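Local coordinates for putative hydantoin racemase (Klebsiella pneumoniae subsp. pneumoniae, PDB 3QVL), which interconverts the enantiomers of allantoin as an allantoin racemase, and probably racemises other 5-monosubstituted hydantoins as well, at residues A[2-7]-A[206-211]. Residues are numbered along the deposited sequence; the frame is centred on the assembly and turned at random.
Sequences VRIQVI and AAVKMV
I4 and V211 meet tip to tip at the close-packed end of this strand-on-helix contact, where CG1 of V211 lies 3.7 Å from CG1 of I4 and 3.8 Å from CD1 of I4. I4 reaches this far because CG1 stands anti to its own carbonyl carbon (chi1 -55°) and the chain then runs on extended to CD1. CD1 of I4 ends between the two valines, 3.8 Å from O of V208 and 4.2 Å from CG1 of V208. The longer CG1-CD1 branch of I4 thus spans the gap, while compact, apolar V208 and V211 let the helix lie close; beta-branched I4 and V6 suit the extended strand. The V6 end is looser: CG2 of V6 passes CG2 of V208 at 4.1 Å, the two side chains crossing at about a right angle, and V6 contributes much less surface than I4. Neither end opens to solvent; all four residues are buried, and their side-chain contacts are apolar. Strand and helix axes approach to 9.7 Å and run at 144°, roughly antiparallel. Such packing builds the layered alpha/beta core of the Asp/Glu/hydantoin racemase family, here with the V6 side chain about 11 Å from the bound ligand. Strand 2-7 lies between strands 31-36 and 72-75 of a parallel sheet. V74 touches I4, V6 and V211, A23 of helix 13-26 touches V6 and V208, and helix 97-108 packs against A206, A207 and M210.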
ATOM      1  N   VAL A   2     -32.267  11.187 -23.031  1.00 21.20           N
ATOM      2  CA  VAL A   2     -30.867  10.898 -22.728  1.00 20.86           C
ATOM      3  C   VAL A   2     -30.341   9.864 -23.722  1.00 20.58           C
ATOM      4  O   VAL A   2     -30.917   8.786 -23.870  1.00 20.62           O
ATOM      5  CB  VAL A   2     -30.680  10.385 -21.273  1.00 20.87           C
ATOM      6  CG1 VAL A   2     -29.211  10.091 -20.980  1.00 20.87           C
ATOM      7  CG2 VAL A   2     -31.226  11.396 -20.267  1.00 20.92           C
ATOM      8  N   ARG A   3     -29.255  10.203 -24.409  1.00 20.15           N
ATOM      9  CA  ARG A   3     -28.649   9.290 -25.371  1.00 19.75           C
ATOM     10  C   ARG A   3     -27.261   8.864 -24.908  1.00 19.21           C
ATOM     11  O   ARG A   3     -26.386   9.703 -24.679  1.00 19.08           O
ATOM     12  CB  ARG A   3     -28.590   9.922 -26.763  1.00 19.93           C
ATOM     13  CG  ARG A   3     -29.954  10.152 -27.404  1.00 20.60           C
ATOM     14  CD  ARG A   3     -29.803  10.625 -28.838  1.00 21.98           C
ATOM     15  NE  ARG A   3     -29.133  11.921 -28.913  1.00 23.04           N
ATOM     16  CZ  ARG A   3     -28.315  12.293 -29.895  1.00 23.43           C
ATOM     17  NH1 ARG A   3     -28.045  11.468 -30.900  1.00 23.77           N
ATOM     18  NH2 ARG A   3     -27.759  13.495 -29.864  1.00 23.85           N
ATOM     19  N   ILE A   4     -27.080   7.555 -24.760  1.00 18.59           N
ATOM     20  CA  ILE A   4     -25.818   6.989 -24.290  1.00 18.01           C
ATOM     21  C   ILE A   4     -25.201   6.102 -25.365  1.00 17.63           C
ATOM     22  O   ILE A   4     -25.818   5.135 -25.818  1.00 17.62           O
ATOM     23  CB  ILE A   4     -26.000   6.181 -22.978  1.00 18.00           C
ATOM     24  CG1 ILE A   4     -26.663   7.046 -21.899  1.00 17.95           C
ATOM     25  CG2 ILE A   4     -24.654   5.629 -22.489  1.00 17.84           C
ATOM     26  CD1 ILE A   4     -27.125   6.276 -20.678  1.00 17.91           C
ATOM     27  N   GLN A   5     -23.983   6.449 -25.768  1.00 17.16           N
ATOM     28  CA  GLN A   5     -23.232   5.660 -26.733  1.00 16.73           C
ATOM     29  C   GLN A   5     -22.489   4.544 -26.008  1.00 16.49           C
ATOM     30  O   GLN A   5     -21.562   4.801 -25.238  1.00 16.44           O
ATOM     31  CB  GLN A   5     -22.251   6.549 -27.502  1.00 16.71           C
ATOM     32  CG  GLN A   5     -21.575   5.860 -28.681  1.00 16.57           C
ATOM     33  CD  GLN A   5     -20.392   6.639 -29.223  1.00 16.36           C
ATOM     34  OE1 GLN A   5     -19.605   7.210 -28.467  1.00 16.43           O
ATOM     35  NE2 GLN A   5     -20.256   6.659 -30.544  1.00 16.14           N
ATOM     36  N   VAL A   6     -22.911   3.306 -26.246  1.00 16.16           N
ATOM     37  CA  VAL A   6     -22.254   2.148 -25.649  1.00 15.90           C
ATOM     38  C   VAL A   6     -21.304   1.532 -26.675  1.00 15.77           C
ATOM     39  O   VAL A   6     -21.737   0.921 -27.656  1.00 15.75           O
ATOM     40  CB  VAL A   6     -23.273   1.106 -25.122  1.00 15.89           C
ATOM     41  CG1 VAL A   6     -22.556  -0.026 -24.404  1.00 15.76           C
ATOM     42  CG2 VAL A   6     -24.275   1.766 -24.179  1.00 15.78           C
ATOM     43  N   ILE A   7     -20.008   1.715 -26.439  1.00 15.59           N
ATOM     44  CA  ILE A   7     -18.978   1.310 -27.391  1.00 15.41           C
ATOM     45  C   ILE A   7     -18.377  -0.045 -27.038  1.00 15.35           C
ATOM     46  O   ILE A   7     -17.736  -0.196 -25.998  1.00 15.26           O
ATOM     47  CB  ILE A   7     -17.830   2.353 -27.476  1.00 15.38           C
ATOM     48  CG1 ILE A   7     -18.385   3.763 -27.708  1.00 15.28           C
ATOM     49  CG2 ILE A   7     -16.824   1.964 -28.571  1.00 15.32           C
ATOM     50  CD1 ILE A   7     -17.394   4.870 -27.409  1.00 15.05           C
ATOM     51  N   ALA A 206     -24.298  -1.799 -15.502  1.00 13.60           N
ATOM     52  CA  ALA A 206     -23.851  -0.916 -14.424  1.00 13.55           C
ATOM     53  C   ALA A 206     -23.344   0.430 -14.941  1.00 13.52           C
ATOM     54  O   ALA A 206     -23.666   1.476 -14.374  1.00 13.43           O
ATOM     55  CB  ALA A 206     -22.780  -1.604 -13.587  1.00 13.52           C
ATOM     56  N   ALA A 207     -22.563   0.395 -16.021  1.00 13.53           N
ATOM     57  CA  ALA A 207     -22.002   1.608 -16.621  1.00 13.60           C
ATOM     58  C   ALA A 207     -23.086   2.508 -17.205  1.00 13.65           C
ATOM     59  O   ALA A 207     -23.000   3.732 -17.099  1.00 13.56           O
ATOM     60  CB  ALA A 207     -20.968   1.256 -17.679  1.00 13.57           C
ATOM     61  N   VAL A 208     -24.099   1.893 -17.813  1.00 13.76           N
ATOM     62  CA  VAL A 208     -25.261   2.619 -18.331  1.00 13.98           C
ATOM     63  C   VAL A 208     -25.936   3.406 -17.206  1.00 14.13           C
ATOM     64  O   VAL A 208     -26.255   4.586 -17.370  1.00 14.11           O
ATOM     65  CB  VAL A 208     -26.270   1.665 -19.032  1.00 14.00           C
ATOM     66  CG1 VAL A 208     -27.599   2.364 -19.314  1.00 14.02           C
ATOM     67  CG2 VAL A 208     -25.674   1.126 -20.326  1.00 14.04           C
ATOM     68  N   LYS A 209     -26.120   2.753 -16.060  1.00 14.34           N
ATOM     69  CA  LYS A 209     -26.742   3.390 -14.898  1.00 14.57           C
ATOM     70  C   LYS A 209     -25.874   4.505 -14.315  1.00 14.68           C
ATOM     71  O   LYS A 209     -26.399   5.492 -13.799  1.00 14.68           O
ATOM     72  CB  LYS A 209     -27.087   2.360 -13.814  1.00 14.58           C
ATOM     73  CG  LYS A 209     -27.985   1.192 -14.261  1.00 14.84           C
ATOM     74  CD  LYS A 209     -29.194   1.618 -15.098  1.00 15.28           C
ATOM     75  CE  LYS A 209     -30.289   2.260 -14.263  1.00 15.33           C
ATOM     76  NZ  LYS A 209     -31.438   2.674 -15.120  1.00 15.64           N
ATOM     77  N   MET A 210     -24.552   4.346 -14.406  1.00 14.84           N
ATOM     78  CA  MET A 210     -23.615   5.373 -13.940  1.00 15.05           C
ATOM     79  C   MET A 210     -23.677   6.627 -14.807  1.00 15.11           C
ATOM     80  O   MET A 210     -23.671   7.745 -14.285  1.00 15.07           O
ATOM     81  CB  MET A 210     -22.180   4.835 -13.872  1.00 15.12           C
ATOM     82  CG  MET A 210     -21.926   3.775 -12.798  1.00 15.53           C
ATOM     83  SD  MET A 210     -22.480   4.215 -11.132  1.00 16.73           S
ATOM     84  CE  MET A 210     -24.117   3.477 -11.114  1.00 16.52           C
ATOM     85  N   VAL A 211     -23.739   6.433 -16.123  1.00 15.18           N
ATOM     86  CA  VAL A 211     -23.885   7.544 -17.067  1.00 15.29           C
ATOM     87  C   VAL A 211     -25.200   8.285 -16.814  1.00 15.37           C
ATOM     88  O   VAL A 211     -25.210   9.512 -16.701  1.00 15.37           O
ATOM     89  CB  VAL A 211     -23.796   7.076 -18.545  1.00 15.25           C
ATOM     90  CG1 VAL A 211     -24.074   8.233 -19.495  1.00 15.33           C
ATOM     91  CG2 VAL A 211     -22.427   6.481 -18.840  1.00 15.29           C
TER